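Local atomic coordinates of iron transport multicopper oxidase FET3 (PDB entry 1ZPU), a protein that oxidises ferrous to ferric iron with four copper ions, reducing oxygen to water, for high-affinity iron uptake in yeast, and also oxidises cuprous ions. Residues A[321-326]-A[333-338]; A[338-343]-A[522-527]; A[41-46]-A[90-95]; A[3-8]-A[34-39]. One frame throughout, in Å; residues are numbered along the deposited sequence.

Contact 1: A[321-326]-A[333-338]; sequences DVVMDN and YAFFNN. With NAG (2-acetamido-2-deoxy-beta-D-glucopyranose), chain B.
The Phe335 ring turns its edge to the partner strand, where carbonyl oxygens of Val323 and Asp325 lie near the ring plane, Asp325 O being 3.5 Å from Phe335 CE1. Phe336, on the opposite face, has Asp321 O at its edge and meets Val322 obliquely, with Val322 CG2 3.4 Å from Phe336 CE2; the Phe394 ring packs against it. Val322 and Phe336 lie alongside each other and point the same way, into the buried side that suits a valine and a phenylalanine. Paired backbone bonds join Asp325 with Tyr333 and Val323 with Phe335, the one from Val323 N being weak. Past the strand end, Asn337 bends back with CG anti to its carbonyl carbon (chi1 -61°), letting Asn337 OD1 accept from Asp321 N at 3.0 Å, the donor standing above the amide plane. With an alanine in its place, Asp321 N would probably lose this acceptor, one of two bonds closing the ladder. Met324 SD rests 3.8 Å from Ala334 CB, a small neighbour for a bent chain. This is a beta hairpin at the border of a cupredoxin sheet, its Met324 side chain about 5 Å from the type 1 copper, beside the ligands His392 and His468.

Contact 2: A[338-343]-A[522-527]; sequences NITYTA and TGENVQ. With NAG (2-acetamido-2-deoxy-beta-D-glucopyranose), chain B; MAN (alpha-D-mannopyranose), chain J.
Residues 338-343 and 522-524 are irregular chains running in roughly opposing directions, 140° apart, and they draw nearest where Thr342 CA and Glu524 CA are 6.3 Å from each other. Glu524 does most of the bridging. Its CG sits between backbone N and carbonyl carbon (chi1 58°), and the chain is extended beyond it, a reach that carries the carboxylate over to Thr340. There Glu524 OE1 takes the backbone Thr340 N at 2.8 Å on its syn side, with an N-H...O angle of 158°; Thr340 OG1 adds a weak bond to the same oxygen. The other oxygen, Glu524 OE2, faces Asn338 O at 3.3 Å, a pair of acceptors and not a hydrogen bond. The N-acetylglucosamine bonded to Asn338 brings its O7 to 3.5 Å from Glu524 OE2. Replacing Glu524 with an alanine would probably leave Thr340 N without its acceptor and take away the main polar link between tail and loop. Threonines suit the rest, having one polar and one methyl branch. Thr342 OG1 bonds back to Thr340 O at 2.9 Å and so braces its own loop, while Thr342 CG2 lies 3.9 Å from Gly523 O. Farther along, Thr522 CG2 touches Ala343 O at 3.4 Å. Asn368 ties both chains, accepting from Glu524 N through its side chain and bonding to the Thr342 backbone. This is the C-terminal tail of the ectodomain laid across a loop of the third cupredoxin domain, in a setting flanked by glycans.

Contact 3: A[41-46]-A[90-95]; sequences GDRVQI and LYNFTV. With NAG (2-acetamido-2-deoxy-beta-D-glucopyranose), chain K.
Tyr91 N gives its hydrogen to Ile46 O over 2.8 Å in a nearly straight bond of 169°, and the return bond from Ile46 N to Tyr91 O completes the pair. Val44 and Phe93 form the next such pair, with Val44 N 2.9 Å from Phe93 O. Farther along, Gly41 N bonds to Val95 O; its positive phi suits a glycine.

On one face, Arg43, Gln45 and Asn92 gather round a sugar. Asn92 ND2 is bonded covalently to C1 of an N-acetylglucosamine, which leaves OD1 to accept from Arg43 NH1 at 2.9 Å, the guanidinium nitrogen standing above the amide plane. Arg43 reaches it with CG anti to the backbone N (chi1 -178°) and a bend farther out, and its flat group is turned 82° against the amide. C5 of the sugar lies over one guanidinium face, 3.6 Å from Arg43 CZ. Gln45 runs alongside Asn92 and brings NE2 to 3.3 Å from C1 of the sugar, while its OE1 has a weak bond to Thr4 OG1.

The opposite face is apolar. Val44 CB sits over the Phe93 ring, 4.3 Å from its centroid, in a CH-pi contact, and Phe120 and Phe61 pack around them. Tyr91 OH bonds to Gln80 and Met59 N, and the Tyr91 side chain lies about 7 Å from those of the copper ligands His60 and His107. The chemistry thus divides by face: polar groups surround the glycan stem on one, while aromatic and branched side chains fill the inside of the domain on the other.

Contact 4: A[3-8]-A[34-39]; sequences HTFNWT and PDITVN. With NAG (2-acetamido-2-deoxy-beta-D-glucopyranose), chain C; NAG (2-acetamido-2-deoxy-beta-D-glucopyranose), chain G.
Part of the interior of the first plastocyanin-like domain forms where His3, Phe5 and Trp7 of one sheet meet Val38, Ile36 and Pro34 of the other. The strand segments 3-8 and 36-39 run antiparallel at 161°, and their axes are 9.8 Å apart, a spacing filled by side chains. His3 lays a ring face against Val38, whose CG1 is 3.4 Å from His3 CD2 and 3.8 Å from the ring centroid, a CH-pi contact. The imidazole also serves a polar end, since His3 NE2 bonds to Asp42 OD2, and this dual nature suits the edge of the apolar layer.

Such facing of two sheets is the beta-sandwich of the cupredoxin fold. Next along the strand, Phe5 CZ comes obliquely to Ile36 CG1 at 4.0 Å. Trp7, with CG anti to its carbonyl carbon (chi1 -62°), stretches its six-membered ring across: Trp7 CH2 approaches Ile36 CD1 at 3.6 Å, and Trp7 CZ2 meets Pro34 CG at 3.3 Å as the two side chains slide past each other in opposite directions. Phe5 CB covers one indole face, and the ring of Tyr104 packs against Trp7 as well. Asn6, between these aromatic residues, instead bears an N-linked N-acetylglucosamine on ND2.

Contacts 3 and 4 share the first cupredoxin domain. Strands 2-14 and 43-49 are neighbours in one sheet, joined by backbone bonds such as Gln45 N to His3 O, but contact 3 pairs strands within that sheet through hydrogen bonds, whereas contact 4 crosses to the facing sheet by apolar packing alone. Contact 3 is buried; contacts 1, 2 and 4 are partly buried. Contact 1 lies on the opposite side of the chain's centre from contacts 3 and 4; contact 2 is also distant, its centre about 35 and 37 Å from theirs. Contacts 1 and 2 share Asn338 and touch where Phe335 meets Thr340: contact 1 is regular hairpin, contact 2 an irregular, largely polar join.

Contact 1: A[321-326]-A[333-338]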
# COMPACT_ATOMS: atom_id res chain seq x y z
N ASP A 321 -13.92 -3.06 -13.60
CA ASP A 321 -13.18 -2.35 -14.64
C ASP A 321 -12.65 -1.04 -14.07
O ASP A 321 -13.36 -0.34 -13.35
CB ASP A 321 -14.04 -2.10 -15.88
CG ASP A 321 -14.42 -3.39 -16.61
OD1 ASP A 321 -14.02 -4.49 -16.16
OD2 ASP A 321 -15.13 -3.31 -17.63
N VAL A 322 -11.39 -0.74 -14.37
CA VAL A 322 -10.73 0.45 -13.87
C VAL A 322 -10.61 1.49 -14.98
O VAL A 322 -9.99 1.23 -16.01
CB VAL A 322 -9.33 0.13 -13.35
CG1 VAL A 322 -8.60 1.40 -12.95
CG2 VAL A 322 -9.40 -0.84 -12.18
N VAL A 323 -11.19 2.66 -14.76
CA VAL A 323 -11.09 3.75 -15.71
C VAL A 323 -11.08 5.11 -15.00
O VAL A 323 -11.59 5.24 -13.88
CB VAL A 323 -12.22 3.68 -16.77
CG1 VAL A 323 -13.56 4.13 -16.20
CG2 VAL A 323 -11.85 4.50 -18.00
N MET A 324 -10.45 6.10 -15.64
CA MET A 324 -10.53 7.49 -15.22
C MET A 324 -11.57 8.20 -16.09
O MET A 324 -11.62 7.97 -17.30
CB MET A 324 -9.16 8.16 -15.36
CG MET A 324 -8.28 8.13 -14.10
SD MET A 324 -8.10 6.48 -13.38
CE MET A 324 -6.73 6.79 -12.26
N ASP A 325 -12.39 9.04 -15.47
CA ASP A 325 -13.37 9.84 -16.23
C ASP A 325 -13.81 11.12 -15.53
O ASP A 325 -13.72 11.23 -14.31
CB ASP A 325 -14.61 9.01 -16.56
CG ASP A 325 -15.38 9.58 -17.72
OD1 ASP A 325 -16.61 9.35 -17.82
OD2 ASP A 325 -14.75 10.27 -18.54
N ASN A 326 -14.29 12.08 -16.32
CA ASN A 326 -14.76 13.37 -15.79
C ASN A 326 -16.22 13.34 -15.35
O ASN A 326 -17.07 12.75 -16.02
CB ASN A 326 -14.53 14.48 -16.82
CG ASN A 326 -13.06 14.78 -17.04
OD1 ASN A 326 -12.36 15.18 -16.11
ND2 ASN A 326 -12.58 14.59 -18.26
N TYR A 333 -12.20 11.82 -11.95
CA TYR A 333 -12.27 10.80 -10.92
C TYR A 333 -11.81 9.43 -11.41
O TYR A 333 -11.69 9.20 -12.63
CB TYR A 333 -13.69 10.71 -10.37
CG TYR A 333 -14.10 11.91 -9.53
CD1 TYR A 333 -14.87 12.93 -10.08
CD2 TYR A 333 -13.72 12.01 -8.20
CE1 TYR A 333 -15.26 14.02 -9.32
CE2 TYR A 333 -14.09 13.10 -7.43
CZ TYR A 333 -14.86 14.11 -7.99
OH TYR A 333 -15.23 15.20 -7.22
N ALA A 334 -11.56 8.52 -10.47
CA ALA A 334 -11.22 7.14 -10.79
C ALA A 334 -12.38 6.21 -10.43
O ALA A 334 -13.06 6.42 -9.42
CB ALA A 334 -10.00 6.73 -10.05
N PHE A 335 -12.60 5.19 -11.26
CA PHE A 335 -13.78 4.34 -11.12
C PHE A 335 -13.47 2.85 -11.05
O PHE A 335 -12.65 2.33 -11.80
CB PHE A 335 -14.75 4.59 -12.28
CG PHE A 335 -15.31 5.98 -12.32
CD1 PHE A 335 -14.60 7.02 -12.92
CD2 PHE A 335 -16.57 6.24 -11.80
CE1 PHE A 335 -15.12 8.30 -12.97
CE2 PHE A 335 -17.09 7.53 -11.85
CZ PHE A 335 -16.37 8.55 -12.44
N PHE A 336 -14.13 2.16 -10.12
CA PHE A 336 -14.30 0.72 -10.21
C PHE A 336 -15.69 0.52 -10.80
O PHE A 336 -16.68 0.95 -10.19
CB PHE A 336 -14.17 0.04 -8.84
CG PHE A 336 -12.75 -0.37 -8.47
CD1 PHE A 336 -12.30 -0.21 -7.16
CD2 PHE A 336 -11.89 -0.94 -9.41
CE1 PHE A 336 -11.00 -0.60 -6.80
CE2 PHE A 336 -10.59 -1.33 -9.06
CZ PHE A 336 -10.14 -1.16 -7.75
N ASN A 337 -15.77 -0.11 -11.97
CA ASN A 337 -17.00 -0.13 -12.77
C ASN A 337 -17.52 1.29 -12.93
O ASN A 337 -16.83 2.14 -13.49
CB ASN A 337 -18.06 -1.06 -12.18
CG ASN A 337 -17.58 -2.50 -12.10
OD1 ASN A 337 -16.85 -2.98 -12.98
ND2 ASN A 337 -18.00 -3.20 -11.05
N ASN A 338 -18.71 1.56 -12.41
CA ASN A 338 -19.28 2.90 -12.52
C ASN A 338 -19.31 3.68 -11.21
O ASN A 338 -20.08 4.63 -11.07
CB ASN A 338 -20.68 2.84 -13.15
CG ASN A 338 -21.69 2.09 -12.28
OD1 ASN A 338 -21.32 1.41 -11.31
ND2 ASN A 338 -22.97 2.19 -12.65
C1 NAG B . -23.89 2.34 -11.55
C2 NAG B . -24.74 3.38 -10.83
C3 NAG B . -26.08 2.80 -10.34
C4 NAG B . -26.55 1.59 -11.15
C5 NAG B . -25.45 0.52 -11.27
C6 NAG B . -25.43 -0.19 -12.62
C7 NAG B . -24.21 5.03 -9.08
C8 NAG B . -25.15 5.02 -7.90
N2 NAG B . -23.96 3.88 -9.71
O3 NAG B . -27.08 3.79 -10.34
O4 NAG B . -27.67 1.03 -10.52
O5 NAG B . -24.17 1.07 -10.99
O6 NAG B . -26.73 -0.63 -12.94
O7 NAG B . -23.70 6.08 -9.45

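Contact 2: A[338-343]-A[522-527]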
# COMPACT_ATOMS: atom_id res chain seq x y z
N ASN A 338 -18.71 1.56 -12.41
CA ASN A 338 -19.28 2.90 -12.52
C ASN A 338 -19.31 3.68 -11.21
O ASN A 338 -20.08 4.63 -11.07
CB ASN A 338 -20.68 2.84 -13.15
CG ASN A 338 -21.69 2.09 -12.28
OD1 ASN A 338 -21.32 1.41 -11.31
ND2 ASN A 338 -22.97 2.19 -12.65
N ILE A 339 -18.44 3.30 -10.27
CA ILE A 339 -18.43 3.88 -8.92
C ILE A 339 -17.06 4.46 -8.54
O ILE A 339 -16.03 3.79 -8.68
CB ILE A 339 -18.88 2.83 -7.87
CG1 ILE A 339 -20.31 2.37 -8.16
CG2 ILE A 339 -18.78 3.38 -6.45
CD1 ILE A 339 -20.80 1.22 -7.30
N THR A 340 -17.06 5.71 -8.09
CA THR A 340 -15.93 6.32 -7.39
C THR A 340 -16.23 6.17 -5.92
O THR A 340 -17.32 6.53 -5.48
CB THR A 340 -15.87 7.83 -7.58
OG1 THR A 340 -16.37 8.20 -8.87
CG2 THR A 340 -14.45 8.35 -7.36
N TYR A 341 -15.26 5.67 -5.15
CA TYR A 341 -15.47 5.54 -3.72
C TYR A 341 -15.80 6.89 -3.08
O TYR A 341 -15.03 7.85 -3.21
CB TYR A 341 -14.28 4.90 -3.01
CG TYR A 341 -14.49 4.91 -1.51
CD1 TYR A 341 -15.37 4.02 -0.91
CD2 TYR A 341 -13.84 5.84 -0.70
CE1 TYR A 341 -15.58 4.04 0.47
CE2 TYR A 341 -14.05 5.87 0.67
CZ TYR A 341 -14.92 4.96 1.25
OH TYR A 341 -15.13 4.97 2.60
N THR A 342 -16.94 6.94 -2.42
CA THR A 342 -17.36 8.13 -1.70
C THR A 342 -17.66 7.72 -0.26
O THR A 342 -18.61 6.99 -0.02
CB THR A 342 -18.58 8.76 -2.36
OG1 THR A 342 -18.51 8.59 -3.78
CG2 THR A 342 -18.63 10.24 -2.03
N ALA A 343 -16.83 8.19 0.66
CA ALA A 343 -16.95 7.89 2.09
C ALA A 343 -18.35 8.12 2.65
O ALA A 343 -18.99 9.12 2.33
CB ALA A 343 -15.94 8.71 2.87
N THR A 522 -25.00 9.79 0.69
CA THR A 522 -23.97 10.76 0.31
C THR A 522 -23.29 10.25 -0.99
O THR A 522 -22.45 9.35 -0.96
CB THR A 522 -22.95 10.99 1.49
OG1 THR A 522 -21.86 11.82 1.07
CG2 THR A 522 -22.38 9.68 2.03
N GLY A 523 -23.71 10.82 -2.13
CA GLY A 523 -23.34 10.29 -3.45
C GLY A 523 -22.17 10.95 -4.17
O GLY A 523 -21.66 11.99 -3.74
N GLU A 524 -21.75 10.34 -5.27
CA GLU A 524 -20.81 10.95 -6.20
C GLU A 524 -21.52 11.94 -7.11
O GLU A 524 -22.74 11.86 -7.30
CB GLU A 524 -20.11 9.87 -7.04
CG GLU A 524 -21.04 8.99 -7.85
CD GLU A 524 -20.33 7.81 -8.50
OE1 GLU A 524 -19.52 7.12 -7.83
OE2 GLU A 524 -20.59 7.56 -9.69
N ASN A 525 -20.76 12.88 -7.68
CA ASN A 525 -21.29 13.83 -8.65
C ASN A 525 -21.85 13.05 -9.86
O ASN A 525 -21.33 11.99 -10.21
CB ASN A 525 -20.22 14.86 -9.05
CG ASN A 525 -19.81 15.78 -7.87
OD1 ASN A 525 -18.76 15.63 -7.27
ND2 ASN A 525 -20.66 16.73 -7.55
N VAL A 526 -22.93 13.55 -10.45
CA VAL A 526 -23.59 12.76 -11.50
C VAL A 526 -22.81 12.66 -12.82
O VAL A 526 -21.82 13.37 -13.02
CB VAL A 526 -25.09 13.09 -11.69
CG1 VAL A 526 -25.97 12.05 -10.94
CG2 VAL A 526 -25.42 14.53 -11.28
N GLN A 527 -23.26 11.76 -13.69
CA GLN A 527 -22.47 11.39 -14.86
C GLN A 527 -22.54 12.43 -15.98
O GLN A 527 -23.32 13.39 -15.93
CB GLN A 527 -22.86 10.00 -15.36
CG GLN A 527 -21.66 9.10 -15.57
CD GLN A 527 -21.33 8.29 -14.34
OE1 GLN A 527 -22.21 7.67 -13.73
NE2 GLN A 527 -20.06 8.28 -13.96
C1 NAG B . -23.89 2.34 -11.55
C2 NAG B . -24.74 3.38 -10.83
C3 NAG B . -26.08 2.80 -10.34
C4 NAG B . -26.55 1.59 -11.15
C5 NAG B . -25.45 0.52 -11.27
C6 NAG B . -25.43 -0.19 -12.62
C7 NAG B . -24.21 5.03 -9.08
C8 NAG B . -25.15 5.02 -7.90
N2 NAG B . -23.96 3.88 -9.71
O3 NAG B . -27.08 3.79 -10.34
O4 NAG B . -27.67 1.03 -10.52
O5 NAG B . -24.17 1.07 -10.99
O6 NAG B . -26.73 -0.63 -12.94
O7 NAG B . -23.70 6.08 -9.45
C1 MAN J . -22.91 16.34 0.09
C2 MAN J . -22.04 15.88 -1.08
C3 MAN J . -23.05 15.63 -2.22
C4 MAN J . -24.13 16.75 -2.26
C5 MAN J . -23.73 18.00 -1.45
C6 MAN J . -24.81 19.09 -1.43
O2 MAN J . -21.24 14.75 -0.84
O3 MAN J . -23.62 14.34 -2.03
O4 MAN J . -24.44 17.18 -3.58
O5 MAN J . -23.26 17.70 -0.13
O6 MAN J . -26.01 18.62 -2.03

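Contact 3: A[41-46]-A[90-95]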
# COMPACT_ATOMS: atom_id res chain seq x y z
N GLY A 41 3.85 -12.79 17.53
CA GLY A 41 2.94 -12.89 18.67
C GLY A 41 3.07 -11.81 19.73
O GLY A 41 2.41 -11.89 20.76
N ASP A 42 3.91 -10.80 19.50
CA ASP A 42 3.98 -9.65 20.41
C ASP A 42 2.76 -8.73 20.30
O ASP A 42 2.03 -8.76 19.31
CB ASP A 42 5.27 -8.85 20.18
CG ASP A 42 6.49 -9.49 20.84
OD1 ASP A 42 6.33 -10.51 21.54
OD2 ASP A 42 7.61 -8.96 20.67
N ARG A 43 2.53 -7.95 21.35
CA ARG A 43 1.48 -6.95 21.36
C ARG A 43 2.09 -5.58 21.07
O ARG A 43 3.10 -5.21 21.64
CB ARG A 43 0.74 -6.94 22.69
CG ARG A 43 -0.41 -5.95 22.75
CD ARG A 43 -1.27 -6.10 24.01
NE ARG A 43 -1.99 -7.37 24.05
CZ ARG A 43 -3.11 -7.63 23.38
NH1 ARG A 43 -3.65 -6.72 22.59
NH2 ARG A 43 -3.68 -8.82 23.50
N VAL A 44 1.46 -4.83 20.17
CA VAL A 44 1.88 -3.47 19.86
C VAL A 44 0.78 -2.50 20.27
O VAL A 44 -0.37 -2.63 19.83
CB VAL A 44 2.23 -3.26 18.35
CG1 VAL A 44 2.69 -1.84 18.09
CG2 VAL A 44 3.30 -4.24 17.89
N GLN A 45 1.13 -1.55 21.12
CA GLN A 45 0.20 -0.52 21.59
C GLN A 45 0.71 0.89 21.26
O GLN A 45 1.58 1.41 21.95
CB GLN A 45 -0.04 -0.66 23.08
CG GLN A 45 -0.55 -2.04 23.50
CD GLN A 45 -0.74 -2.16 25.00
OE1 GLN A 45 -0.06 -1.50 25.78
NE2 GLN A 45 -1.66 -3.01 25.42
N ILE A 46 0.16 1.50 20.21
CA ILE A 46 0.54 2.84 19.82
C ILE A 46 -0.52 3.87 20.19
O ILE A 46 -1.67 3.78 19.75
CB ILE A 46 0.87 2.93 18.31
CG1 ILE A 46 1.86 1.83 17.93
CG2 ILE A 46 1.46 4.29 17.96
CD1 ILE A 46 1.99 1.60 16.50
N LEU A 90 -5.75 4.89 20.42
CA LEU A 90 -4.90 3.78 20.81
C LEU A 90 -5.06 2.64 19.83
O LEU A 90 -6.16 2.10 19.67
CB LEU A 90 -5.20 3.33 22.24
CG LEU A 90 -4.52 2.05 22.72
CD1 LEU A 90 -2.99 2.13 22.71
CD2 LEU A 90 -5.03 1.69 24.09
N TYR A 91 -3.97 2.30 19.16
CA TYR A 91 -3.92 1.13 18.29
C TYR A 91 -3.33 -0.02 19.10
O TYR A 91 -2.17 0.02 19.49
CB TYR A 91 -3.08 1.44 17.03
CG TYR A 91 -3.75 2.40 16.07
CD1 TYR A 91 -3.45 3.77 16.08
CD2 TYR A 91 -4.70 1.95 15.15
CE1 TYR A 91 -4.08 4.66 15.20
CE2 TYR A 91 -5.33 2.84 14.26
CZ TYR A 91 -5.02 4.19 14.29
OH TYR A 91 -5.65 5.06 13.41
N ASN A 92 -4.15 -1.03 19.36
CA ASN A 92 -3.81 -2.10 20.28
C ASN A 92 -4.09 -3.42 19.62
O ASN A 92 -5.25 -3.81 19.47
CB ASN A 92 -4.65 -1.94 21.55
CG ASN A 92 -4.21 -2.84 22.69
OD1 ASN A 92 -3.48 -3.82 22.49
ND2 ASN A 92 -4.66 -2.49 23.90
N PHE A 93 -3.04 -4.11 19.20
CA PHE A 93 -3.18 -5.33 18.42
C PHE A 93 -2.02 -6.29 18.62
O PHE A 93 -0.93 -5.87 18.98
CB PHE A 93 -3.37 -5.02 16.93
CG PHE A 93 -2.20 -4.31 16.30
CD1 PHE A 93 -1.20 -5.03 15.65
CD2 PHE A 93 -2.10 -2.93 16.33
CE1 PHE A 93 -0.11 -4.37 15.05
CE2 PHE A 93 -1.02 -2.27 15.73
CZ PHE A 93 -0.03 -3.00 15.09
N THR A 94 -2.27 -7.57 18.37
CA THR A 94 -1.23 -8.58 18.43
C THR A 94 -0.80 -8.91 17.01
O THR A 94 -1.41 -8.45 16.05
CB THR A 94 -1.71 -9.86 19.09
OG1 THR A 94 -3.05 -9.67 19.55
CG2 THR A 94 -0.83 -10.22 20.26
N VAL A 95 0.24 -9.72 16.90
CA VAL A 95 0.82 -10.02 15.60
C VAL A 95 1.02 -11.55 15.48
O VAL A 95 2.14 -12.06 15.40
CB VAL A 95 2.06 -9.12 15.39
CG1 VAL A 95 3.27 -9.89 14.94
CG2 VAL A 95 1.71 -8.00 14.43
C1 NAG K . -4.90 -3.56 24.82
C2 NAG K . -5.70 -3.10 26.05
C3 NAG K . -5.68 -4.20 27.10
C4 NAG K . -6.24 -5.48 26.49
C5 NAG K . -5.70 -5.79 25.09
C6 NAG K . -6.59 -6.82 24.39
C7 NAG K . -4.32 -1.35 27.24
C8 NAG K . -4.04 -1.88 28.63
N2 NAG K . -5.40 -1.77 26.58
O3 NAG K . -6.50 -3.83 28.19
O4 NAG K . -5.96 -6.55 27.37
O5 NAG K . -5.63 -4.63 24.26
O6 NAG K . -7.95 -6.59 24.71
O7 NAG K . -3.57 -0.52 26.74

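Contact 4: A[3-8]-A[34-39]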
# COMPACT_ATOMS: atom_id res chain seq x y z
N HIS A 3 4.94 -3.76 23.39
CA HIS A 3 5.65 -2.54 23.03
C HIS A 3 4.67 -1.40 22.98
O HIS A 3 3.73 -1.41 22.17
CB HIS A 3 6.32 -2.68 21.66
CG HIS A 3 7.14 -3.91 21.50
ND1 HIS A 3 8.51 -3.92 21.69
CD2 HIS A 3 6.80 -5.18 21.17
CE1 HIS A 3 8.97 -5.14 21.46
NE2 HIS A 3 7.96 -5.92 21.15
N THR A 4 4.88 -0.40 23.83
CA THR A 4 4.01 0.76 23.89
C THR A 4 4.73 1.99 23.39
O THR A 4 5.83 2.29 23.83
CB THR A 4 3.50 0.97 25.31
OG1 THR A 4 2.78 -0.20 25.70
CG2 THR A 4 2.57 2.19 25.40
N PHE A 5 4.10 2.69 22.45
CA PHE A 5 4.64 3.91 21.87
C PHE A 5 3.73 5.09 22.13
O PHE A 5 2.51 4.97 22.08
CB PHE A 5 4.81 3.77 20.36
CG PHE A 5 5.80 2.72 19.96
CD1 PHE A 5 5.40 1.41 19.74
CD2 PHE A 5 7.14 3.04 19.80
CE1 PHE A 5 6.33 0.42 19.38
CE2 PHE A 5 8.07 2.07 19.44
CZ PHE A 5 7.67 0.76 19.23
N ASN A 6 4.32 6.25 22.40
CA ASN A 6 3.55 7.47 22.43
C ASN A 6 4.03 8.44 21.36
O ASN A 6 5.06 9.10 21.51
CB ASN A 6 3.56 8.11 23.80
CG ASN A 6 2.84 9.44 23.80
OD1 ASN A 6 1.85 9.63 23.07
ND2 ASN A 6 3.37 10.39 24.55
N TRP A 7 3.26 8.54 20.28
CA TRP A 7 3.63 9.37 19.13
C TRP A 7 2.65 10.49 18.86
O TRP A 7 1.44 10.27 18.80
CB TRP A 7 3.72 8.55 17.87
CG TRP A 7 4.73 7.49 17.88
CD1 TRP A 7 5.82 7.41 18.68
CD2 TRP A 7 4.78 6.38 17.00
NE1 TRP A 7 6.53 6.28 18.37
CE2 TRP A 7 5.91 5.63 17.34
CE3 TRP A 7 3.96 5.93 15.96
CZ2 TRP A 7 6.25 4.45 16.68
CZ3 TRP A 7 4.29 4.75 15.29
CH2 TRP A 7 5.44 4.03 15.65
N THR A 8 3.21 11.68 18.64
CA THR A 8 2.42 12.87 18.33
C THR A 8 2.85 13.47 16.99
O THR A 8 4.04 13.76 16.77
CB THR A 8 2.57 13.94 19.43
OG1 THR A 8 2.16 13.39 20.68
CG2 THR A 8 1.75 15.16 19.10
N PRO A 34 9.91 6.60 13.37
CA PRO A 34 10.67 5.43 13.83
C PRO A 34 10.31 4.15 13.07
O PRO A 34 9.28 4.09 12.42
CB PRO A 34 10.21 5.28 15.28
CG PRO A 34 8.84 5.87 15.29
CD PRO A 34 8.91 7.03 14.36
N ASP A 35 11.16 3.14 13.18
CA ASP A 35 10.79 1.80 12.72
C ASP A 35 10.49 0.90 13.90
O ASP A 35 11.18 0.96 14.92
CB ASP A 35 11.90 1.19 11.86
CG ASP A 35 12.35 2.11 10.73
OD1 ASP A 35 11.50 2.62 9.95
OD2 ASP A 35 13.59 2.31 10.64
N ILE A 36 9.46 0.07 13.75
CA ILE A 36 9.11 -0.90 14.79
C ILE A 36 9.65 -2.28 14.45
O ILE A 36 9.52 -2.74 13.31
CB ILE A 36 7.58 -1.01 14.97
CG1 ILE A 36 6.99 0.35 15.36
CG2 ILE A 36 7.25 -2.01 16.05
CD1 ILE A 36 5.48 0.44 15.12
N THR A 37 10.26 -2.94 15.43
CA THR A 37 10.68 -4.32 15.28
C THR A 37 10.14 -5.14 16.44
O THR A 37 10.43 -4.84 17.61
CB THR A 37 12.22 -4.42 15.15
OG1 THR A 37 12.67 -3.59 14.08
CG2 THR A 37 12.65 -5.84 14.86
N VAL A 38 9.31 -6.13 16.13
CA VAL A 38 8.73 -6.99 17.17
C VAL A 38 8.93 -8.47 16.83
O VAL A 38 9.37 -8.81 15.72
CB VAL A 38 7.23 -6.69 17.42
CG1 VAL A 38 7.03 -5.22 17.76
CG2 VAL A 38 6.39 -7.06 16.21
N ASN A 39 8.60 -9.34 17.78
CA ASN A 39 8.63 -10.78 17.57
C ASN A 39 7.23 -11.33 17.30
O ASN A 39 6.23 -10.77 17.76
CB ASN A 39 9.21 -11.47 18.80
CG ASN A 39 10.72 -11.55 18.76
OD1 ASN A 39 11.29 -12.30 17.96
ND2 ASN A 39 11.37 -10.80 19.63
C1 NAG C . 2.60 10.71 25.72
C2 NAG C . 1.38 10.41 26.60
C3 NAG C . 0.70 11.65 27.25
C4 NAG C . 1.65 12.83 27.49
C5 NAG C . 2.61 12.93 26.31
C6 NAG C . 3.56 14.13 26.36
C7 NAG C . -0.51 8.84 26.40
C8 NAG C . -1.92 8.93 25.86
N2 NAG C . 0.39 9.66 25.84
O3 NAG C . 0.08 11.28 28.48
O4 NAG C . 0.93 14.04 27.62
O5 NAG C . 3.33 11.73 26.33
O6 NAG C . 3.80 14.56 25.04
O7 NAG C . -0.22 8.03 27.29
C1 NAG G . 18.04 2.72 6.17
C2 NAG G . 19.43 2.29 6.64
C3 NAG G . 19.35 0.97 7.40
C4 NAG G . 18.27 0.97 8.49
C5 NAG G . 16.97 1.49 7.91
C6 NAG G . 16.03 1.72 9.07
C7 NAG G . 21.54 2.74 5.48
C8 NAG G . 22.51 2.32 4.40
N2 NAG G . 20.33 2.17 5.51
O3 NAG G . 20.59 0.74 8.01
O4 NAG G . 17.96 -0.34 8.94
O5 NAG G . 17.18 2.73 7.28
O6 NAG G . 14.75 2.10 8.61
O7 NAG G . 21.87 3.60 6.29